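Local coordinates for TsrE (Streptomyces laurentii, PDB 7CWW), which probably acts as a cyclase in thiopeptide antibiotic biosynthesis in Streptomyces laurentii, belonging to a family related to the C-terminal part of lantibiotic dehydratases, at residues A[37-42]-A[59-64]; A[7-12]-A[69-74]. One frame throughout, in Å; residues are numbered along the deposited sequence.

Interaction 1. Residues A[37-42]-A[59-64]; sequences GETDSW and FASRSP
A chi1 of 170° swings S61 OG away from its own backbone N and sets it 2.9 Å from E38 O, while T39 CG2, anti to the backbone N (OG1 at chi1 -66°), lies 3.4 Å from A60 O. The placement of the serine hydroxyl has a second witness: S63 N donates to S61 OG at 2.9 Å, the defining bond of an ST turn where the strand gives way to loop. Between the backbones the evidence is uneven. D40 N to A60 O is short (2.9 Å) and straight (169° at the hydrogen), whereas A60 N to S41 O, at 3.5 Å, is weak; the pairing is irregular here, where the chain turns a corner at D40. Further in, W42 and F59 form a non-hydrogen-bonded antiparallel pair in which CB meets CB at 3.6 Å, and both rings lead away from the opposing segment. The CG2 of T39 also lies obliquely to the F59 ring. G37, closing helix 15-35 with a Schellman motif, precedes all of this. V66 of helix 65-78 touches T39, F59 and S61, and the W42 side chain packs on helices 15-35 and 106-127, its NE1 hydrogen-bonded to D31 OD1.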
ATOM      1  N   GLY A  37      17.296 -20.722  15.467  1.00 44.62           N
ATOM      2  CA  GLY A  37      17.989 -19.701  16.226  1.00 48.46           C
ATOM      3  C   GLY A  37      19.236 -19.180  15.554  1.00 47.81           C
ATOM      4  O   GLY A  37      19.978 -18.399  16.163  1.00 48.81           O
ATOM      5  N   GLU A  38      19.491 -19.604  14.319  1.00 40.64           N
ATOM      6  CA  GLU A  38      20.600 -19.075  13.539  1.00 38.54           C
ATOM      7  C   GLU A  38      20.312 -17.650  13.076  1.00 40.60           C
ATOM      8  O   GLU A  38      21.235 -16.844  12.919  1.00 39.21           O
ATOM      9  CB  GLU A  38      20.846 -20.009  12.353  1.00 36.89           C
ATOM     10  CG  GLU A  38      22.014 -19.662  11.463  1.00 39.76           C
ATOM     11  CD  GLU A  38      22.053 -20.528  10.218  1.00 42.96           C
ATOM     12  OE1 GLU A  38      20.996 -20.680   9.563  1.00 37.16           O
ATOM     13  OE2 GLU A  38      23.136 -21.062   9.900  1.00 45.47           O
ATOM     14  N   THR A  39      19.040 -17.325  12.877  1.00 37.17           N
ATOM     15  CA  THR A  39      18.583 -16.003  12.474  1.00 38.50           C
ATOM     16  C   THR A  39      17.502 -15.567  13.455  1.00 38.51           C
ATOM     17  O   THR A  39      16.703 -16.392  13.905  1.00 36.57           O
ATOM     18  CB  THR A  39      18.050 -16.030  11.027  1.00 37.43           C
ATOM     19  OG1 THR A  39      19.133 -16.318  10.131  1.00 34.76           O
ATOM     20  CG2 THR A  39      17.400 -14.702  10.629  1.00 32.02           C
ATOM     21  N   ASP A  40      17.494 -14.278  13.808  1.00 33.96           N
ATOM     22  CA  ASP A  40      16.502 -13.786  14.765  1.00 45.19           C
ATOM     23  C   ASP A  40      15.133 -13.641  14.116  1.00 42.85           C
ATOM     24  O   ASP A  40      14.134 -14.144  14.637  1.00 36.51           O
ATOM     25  CB  ASP A  40      16.951 -12.449  15.352  1.00 49.20           C
ATOM     26  CG  ASP A  40      18.160 -12.588  16.260  1.00 61.19           C
ATOM     27  OD1 ASP A  40      18.129 -13.432  17.183  1.00 66.17           O
ATOM     28  OD2 ASP A  40      19.144 -11.856  16.046  1.00 66.40           O
ATOM     29  N   SER A  41      15.069 -12.943  12.984  1.00 35.26           N
ATOM     30  CA  SER A  41      13.822 -12.722  12.265  1.00 36.02           C
ATOM     31  C   SER A  41      14.205 -12.302  10.855  1.00 29.94           C
ATOM     32  O   SER A  41      15.367 -11.991  10.584  1.00 33.61           O
ATOM     33  CB  SER A  41      12.958 -11.651  12.950  1.00 34.63           C
ATOM     34  OG  SER A  41      13.661 -10.417  13.020  1.00 38.12           O
ATOM     35  N   TRP A  42      13.221 -12.275   9.955  1.00 30.26           N
ATOM     36  CA  TRP A  42      13.493 -11.789   8.608  1.00 28.26           C
ATOM     37  C   TRP A  42      12.238 -11.162   8.019  1.00 29.88           C
ATOM     38  O   TRP A  42      11.123 -11.410   8.477  1.00 26.71           O
ATOM     39  CB  TRP A  42      14.010 -12.920   7.698  1.00 27.23           C
ATOM     40  CG  TRP A  42      12.972 -13.950   7.320  1.00 30.42           C
ATOM     41  CD1 TRP A  42      12.516 -14.997   8.087  1.00 35.24           C
ATOM     42  CD2 TRP A  42      12.291 -14.046   6.064  1.00 28.74           C
ATOM     43  NE1 TRP A  42      11.581 -15.729   7.382  1.00 34.64           N
ATOM     44  CE2 TRP A  42      11.430 -15.168   6.136  1.00 33.12           C
ATOM     45  CE3 TRP A  42      12.323 -13.286   4.885  1.00 27.53           C
ATOM     46  CZ2 TRP A  42      10.602 -15.547   5.069  1.00 29.93           C
ATOM     47  CZ3 TRP A  42      11.510 -13.662   3.822  1.00 28.54           C
ATOM     48  CH2 TRP A  42      10.660 -14.788   3.922  1.00 31.15           C
ATOM     49  N   PHE A  59      17.500  -9.518   7.257  1.00 29.32           N
ATOM     50  CA  PHE A  59      17.437 -10.412   8.394  1.00 29.42           C
ATOM     51  C   PHE A  59      18.637 -10.131   9.279  1.00 34.64           C
ATOM     52  O   PHE A  59      19.672  -9.652   8.811  1.00 39.51           O
ATOM     53  CB  PHE A  59      17.409 -11.890   7.962  1.00 28.51           C
ATOM     54  CG  PHE A  59      18.492 -12.270   6.970  1.00 34.20           C
ATOM     55  CD1 PHE A  59      18.297 -12.112   5.608  1.00 33.43           C
ATOM     56  CD2 PHE A  59      19.694 -12.805   7.404  1.00 33.27           C
ATOM     57  CE1 PHE A  59      19.285 -12.472   4.703  1.00 40.75           C
ATOM     58  CE2 PHE A  59      20.684 -13.160   6.505  1.00 36.03           C
ATOM     59  CZ  PHE A  59      20.483 -12.997   5.155  1.00 40.39           C
ATOM     60  N   ALA A  60      18.485 -10.428  10.562  1.00 36.61           N
ATOM     61  CA  ALA A  60      19.554 -10.274  11.535  1.00 40.11           C
ATOM     62  C   ALA A  60      20.047 -11.657  11.935  1.00 35.46           C
ATOM     63  O   ALA A  60      19.258 -12.500  12.369  1.00 41.52           O
ATOM     64  CB  ALA A  60      19.074  -9.497  12.763  1.00 45.89           C
ATOM     65  N   SER A  61      21.346 -11.884  11.793  1.00 38.26           N
ATOM     66  CA  SER A  61      21.907 -13.195  12.053  1.00 42.98           C
ATOM     67  C   SER A  61      23.313 -13.036  12.597  1.00 45.73           C
ATOM     68  O   SER A  61      24.044 -12.123  12.207  1.00 47.69           O
ATOM     69  CB  SER A  61      21.929 -14.060  10.786  1.00 42.65           C
ATOM     70  OG  SER A  61      22.690 -15.236  10.998  1.00 51.81           O
ATOM     71  N   ARG A  62      23.677 -13.936  13.499  1.00 55.64           N
ATOM     72  CA  ARG A  62      25.047 -14.026  13.977  1.00 70.44           C
ATOM     73  C   ARG A  62      25.979 -14.688  12.967  1.00 69.48           C
ATOM     74  O   ARG A  62      27.199 -14.518  13.064  1.00 75.26           O
ATOM     75  CB  ARG A  62      25.067 -14.804  15.294  1.00 82.36           C
ATOM     76  CG  ARG A  62      24.450 -16.195  15.173  1.00 87.43           C
ATOM     77  CD  ARG A  62      23.031 -16.248  15.721  1.00 91.33           C
ATOM     78  NE  ARG A  62      23.002 -16.324  17.179  1.00 96.71           N
ATOM     79  CZ  ARG A  62      23.267 -17.425  17.879  1.00101.10           C
ATOM     80  NH1 ARG A  62      23.590 -18.553  17.255  1.00100.63           N
ATOM     81  NH2 ARG A  62      23.214 -17.399  19.206  1.00103.53           N
ATOM     82  N   SER A  63      25.435 -15.415  11.990  1.00 57.56           N
ATOM     83  CA  SER A  63      26.246 -16.282  11.151  1.00 53.48           C
ATOM     84  C   SER A  63      26.401 -15.695   9.757  1.00 47.93           C
ATOM     85  O   SER A  63      25.404 -15.296   9.139  1.00 43.40           O
ATOM     86  CB  SER A  63      25.619 -17.685  11.069  1.00 55.41           C
ATOM     87  OG  SER A  63      26.115 -18.422   9.964  1.00 55.50           O
ATOM     88  N   PRO A  64      27.628 -15.614   9.234  1.00 41.73           N
ATOM     89  CA  PRO A  64      27.804 -15.224   7.829  1.00 40.91           C
ATOM     90  C   PRO A  64      27.327 -16.285   6.854  1.00 37.42           C
ATOM     91  O   PRO A  64      27.162 -15.976   5.666  1.00 37.41           O
ATOM     92  CB  PRO A  64      29.322 -15.004   7.700  1.00 46.57           C
ATOM     93  CG  PRO A  64      29.887 -15.127   9.082  1.00 47.57           C
ATOM     94  CD  PRO A  64      28.905 -15.927   9.887  1.00 45.27           C
TER

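Interaction 2. Residues A[7-12]-A[69-74]; sequences KDLTVS and RLKSRI
L9 is the first residue of the strand to meet the helix, and its two methyls divide the work. CD1 rests 3.5 Å from K71 CE, against the aliphatic part of a lysine chain extended beyond CG, and CD2 lies 3.9 Å from L70 CB. A chi1 of 164° turns the leucine CG away from its own backbone N, and the branch then crosses both helical side chains at a slant. The same CD2 only grazes I74 CD1, at 4.5 Å. T10 directs its CB to the other face of the sheet, where its side chain touches F54 and R56. V11 returns to the helix side and meets I74 tip to tip: V11 CG2 is 3.7 Å from I74 CD1, and V11 CG1 is 4.0 Å from I74 CG2. The contact is thus apolar throughout, and it buries 215 Å² in total. The axes of strand 7-11 and helix segment 69-74 run nearly parallel, 14° apart, with a closest approach of 10.4 Å, as when a helix lies flat along a sheet. Nearby, F88 touches both L9 and K71, L29 of helix 15-35 packs on L70, and strand 52-61 pairs with this strand through L9 with L57 and V11 with L55.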
ATOM      1  N   LYS A   7      21.803  -8.125   8.151  1.00 30.81           N
ATOM      2  CA  LYS A   7      22.142  -8.560   6.802  1.00 29.71           C
ATOM      3  C   LYS A   7      21.093  -8.055   5.821  1.00 32.48           C
ATOM      4  O   LYS A   7      19.941  -7.828   6.188  1.00 34.51           O
ATOM      5  CB  LYS A   7      22.244 -10.099   6.698  1.00 31.12           C
ATOM      6  CG  LYS A   7      22.979 -10.759   7.846  1.00 37.74           C
ATOM      7  CD  LYS A   7      24.471 -10.465   7.812  1.00 42.74           C
ATOM      8  CE  LYS A   7      25.169 -11.166   8.972  1.00 47.10           C
ATOM      9  NZ  LYS A   7      26.649 -11.052   8.886  1.00 53.25           N
ATOM     10  N   ASP A   8      21.499  -7.908   4.560  1.00 31.69           N
ATOM     11  CA  ASP A   8      20.668  -7.310   3.515  1.00 31.67           C
ATOM     12  C   ASP A   8      21.148  -7.853   2.178  1.00 38.22           C
ATOM     13  O   ASP A   8      22.297  -7.622   1.790  1.00 39.49           O
ATOM     14  CB  ASP A   8      20.753  -5.767   3.560  1.00 31.16           C
ATOM     15  CG  ASP A   8      19.884  -5.078   2.492  1.00 42.20           C
ATOM     16  OD1 ASP A   8      18.974  -5.697   1.931  1.00 46.82           O
ATOM     17  OD2 ASP A   8      20.115  -3.884   2.218  1.00 54.08           O
ATOM     18  N   LEU A   9      20.279  -8.582   1.481  1.00 30.02           N
ATOM     19  CA  LEU A   9      20.638  -9.250   0.234  1.00 33.75           C
ATOM     20  C   LEU A   9      19.624  -8.842  -0.819  1.00 32.04           C
ATOM     21  O   LEU A   9      18.422  -8.881  -0.553  1.00 25.62           O
ATOM     22  CB  LEU A   9      20.638 -10.784   0.418  1.00 36.28           C
ATOM     23  CG  LEU A   9      20.621 -11.661  -0.831  1.00 38.00           C
ATOM     24  CD1 LEU A   9      21.842 -11.320  -1.684  1.00 37.49           C
ATOM     25  CD2 LEU A   9      20.640 -13.138  -0.465  1.00 43.06           C
ATOM     26  N   THR A  10      20.092  -8.443  -2.002  1.00 29.70           N
ATOM     27  CA  THR A  10      19.187  -8.076  -3.084  1.00 30.33           C
ATOM     28  C   THR A  10      19.440  -8.989  -4.276  1.00 32.11           C
ATOM     29  O   THR A  10      20.592  -9.298  -4.609  1.00 33.12           O
ATOM     30  CB  THR A  10      19.311  -6.581  -3.489  1.00 27.61           C
ATOM     31  OG1 THR A  10      20.639  -6.277  -3.916  1.00 29.51           O
ATOM     32  CG2 THR A  10      18.931  -5.648  -2.300  1.00 26.98           C
ATOM     33  N   VAL A  11      18.353  -9.452  -4.887  1.00 26.91           N
ATOM     34  CA  VAL A  11      18.406 -10.415  -5.977  1.00 28.40           C
ATOM     35  C   VAL A  11      17.648  -9.823  -7.151  1.00 31.79           C
ATOM     36  O   VAL A  11      16.412  -9.735  -7.114  1.00 26.51           O
ATOM     37  CB  VAL A  11      17.812 -11.769  -5.584  1.00 38.44           C
ATOM     38  CG1 VAL A  11      18.212 -12.825  -6.639  1.00 28.92           C
ATOM     39  CG2 VAL A  11      18.260 -12.141  -4.162  1.00 35.83           C
ATOM     40  N   SER A  12      18.384  -9.427  -8.192  1.00 27.58           N
ATOM     41  CA  SER A  12      17.840  -8.640  -9.301  1.00 26.80           C
ATOM     42  C   SER A  12      17.415  -9.583 -10.416  1.00 25.71           C
ATOM     43  O   SER A  12      18.181  -9.894 -11.329  1.00 26.64           O
ATOM     44  CB  SER A  12      18.871  -7.622  -9.777  1.00 26.59           C
ATOM     45  OG  SER A  12      18.968  -6.564  -8.833  1.00 28.38           O
ATOM     46  N   ARG A  69      24.565 -19.126   2.043  1.00 29.20           N
ATOM     47  CA  ARG A  69      23.713 -20.260   1.691  1.00 32.42           C
ATOM     48  C   ARG A  69      22.549 -19.814   0.816  1.00 30.19           C
ATOM     49  O   ARG A  69      22.217 -20.480  -0.174  1.00 30.31           O
ATOM     50  CB  ARG A  69      23.211 -20.949   2.965  1.00 31.37           C
ATOM     51  CG  ARG A  69      22.384 -22.203   2.747  1.00 33.36           C
ATOM     52  CD  ARG A  69      21.858 -22.756   4.102  1.00 37.64           C
ATOM     53  NE  ARG A  69      22.858 -22.602   5.156  1.00 37.81           N
ATOM     54  CZ  ARG A  69      22.643 -22.012   6.329  1.00 39.18           C
ATOM     55  NH1 ARG A  69      21.448 -21.523   6.627  1.00 37.19           N
ATOM     56  NH2 ARG A  69      23.638 -21.907   7.205  1.00 39.67           N
ATOM     57  N   LEU A  70      21.942 -18.669   1.152  1.00 27.39           N
ATOM     58  CA  LEU A  70      20.859 -18.111   0.346  1.00 30.67           C
ATOM     59  C   LEU A  70      21.303 -17.868  -1.091  1.00 32.36           C
ATOM     60  O   LEU A  70      20.634 -18.298  -2.039  1.00 31.02           O
ATOM     61  CB  LEU A  70      20.370 -16.797   0.957  1.00 32.38           C
ATOM     62  CG  LEU A  70      19.166 -16.845   1.876  1.00 37.79           C
ATOM     63  CD1 LEU A  70      19.011 -15.489   2.574  1.00 32.86           C
ATOM     64  CD2 LEU A  70      17.927 -17.240   1.076  1.00 39.61           C
ATOM     65  N   LYS A  71      22.421 -17.153  -1.271  1.00 31.03           N
ATOM     66  CA  LYS A  71      22.920 -16.870  -2.615  1.00 31.90           C
ATOM     67  C   LYS A  71      23.159 -18.155  -3.396  1.00 33.34           C
ATOM     68  O   LYS A  71      22.792 -18.265  -4.576  1.00 31.97           O
ATOM     69  CB  LYS A  71      24.225 -16.059  -2.546  1.00 31.78           C
ATOM     70  CG  LYS A  71      24.060 -14.606  -2.087  1.00 36.33           C
ATOM     71  CD  LYS A  71      25.334 -13.805  -2.383  1.00 34.93           C
ATOM     72  CE  LYS A  71      25.228 -12.356  -1.924  1.00 36.78           C
ATOM     73  NZ  LYS A  71      26.498 -11.629  -2.233  1.00 45.01           N
ATOM     74  N   SER A  72      23.786 -19.145  -2.758  1.00 26.61           N
ATOM     75  CA  SER A  72      24.177 -20.318  -3.521  1.00 28.47           C
ATOM     76  C   SER A  72      22.953 -21.145  -3.901  1.00 29.77           C
ATOM     77  O   SER A  72      22.915 -21.742  -4.983  1.00 32.63           O
ATOM     78  CB  SER A  72      25.192 -21.147  -2.718  1.00 31.80           C
ATOM     79  OG  SER A  72      25.326 -22.455  -3.243  1.00 34.47           O
ATOM     80  N   ARG A  73      21.928 -21.152  -3.044  1.00 27.92           N
ATOM     81  CA  ARG A  73      20.706 -21.891  -3.353  1.00 33.28           C
ATOM     82  C   ARG A  73      19.822 -21.154  -4.352  1.00 35.68           C
ATOM     83  O   ARG A  73      19.057 -21.792  -5.089  1.00 34.14           O
ATOM     84  CB  ARG A  73      19.927 -22.187  -2.077  1.00 35.01           C
ATOM     85  CG  ARG A  73      20.665 -23.180  -1.200  1.00 40.14           C
ATOM     86  CD  ARG A  73      19.791 -23.741  -0.140  1.00 42.08           C
ATOM     87  NE  ARG A  73      20.525 -24.670   0.710  1.00 43.73           N
ATOM     88  CZ  ARG A  73      20.055 -25.134   1.862  1.00 47.30           C
ATOM     89  NH1 ARG A  73      18.852 -24.750   2.273  1.00 46.23           N
ATOM     90  NH2 ARG A  73      20.776 -25.977   2.593  1.00 42.49           N
ATOM     91  N   ILE A  74      19.898 -19.821  -4.384  1.00 33.46           N
ATOM     92  CA  ILE A  74      19.236 -19.065  -5.446  1.00 32.91           C
ATOM     93  C   ILE A  74      19.815 -19.450  -6.799  1.00 34.95           C
ATOM     94  O   ILE A  74      19.077 -19.721  -7.755  1.00 36.12           O
ATOM     95  CB  ILE A  74      19.355 -17.554  -5.174  1.00 32.41           C
ATOM     96  CG1 ILE A  74      18.434 -17.162  -4.022  1.00 33.16           C
ATOM     97  CG2 ILE A  74      19.049 -16.734  -6.427  1.00 29.73           C
ATOM     98  CD1 ILE A  74      18.712 -15.777  -3.492  1.00 32.29           C
TER

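In the fold
The centres of the two interactions lie about 14 Å apart, and both contacts involve one three-stranded antiparallel sheet, ordered 5-11, 52-61, 39-49. Interaction 1 joins the middle strand to one outer strand; interaction 2 sets helix 65-78 against the other. Along the chain, interaction 1 is nested within the loop that interaction 2 closes. Direct links bind them: F59 O lies 2.7 Å from K7 N, a probable hydrogen bond, E38 OE2 forms a 2.9 Å salt bridge with R69 NH2, and F59 CE1 packs on L70 CD1. The strand-helix-strand-strand-helix sequence recalls a ferredoxin-like unit, here an alpha/beta portion of a mainly helical protein.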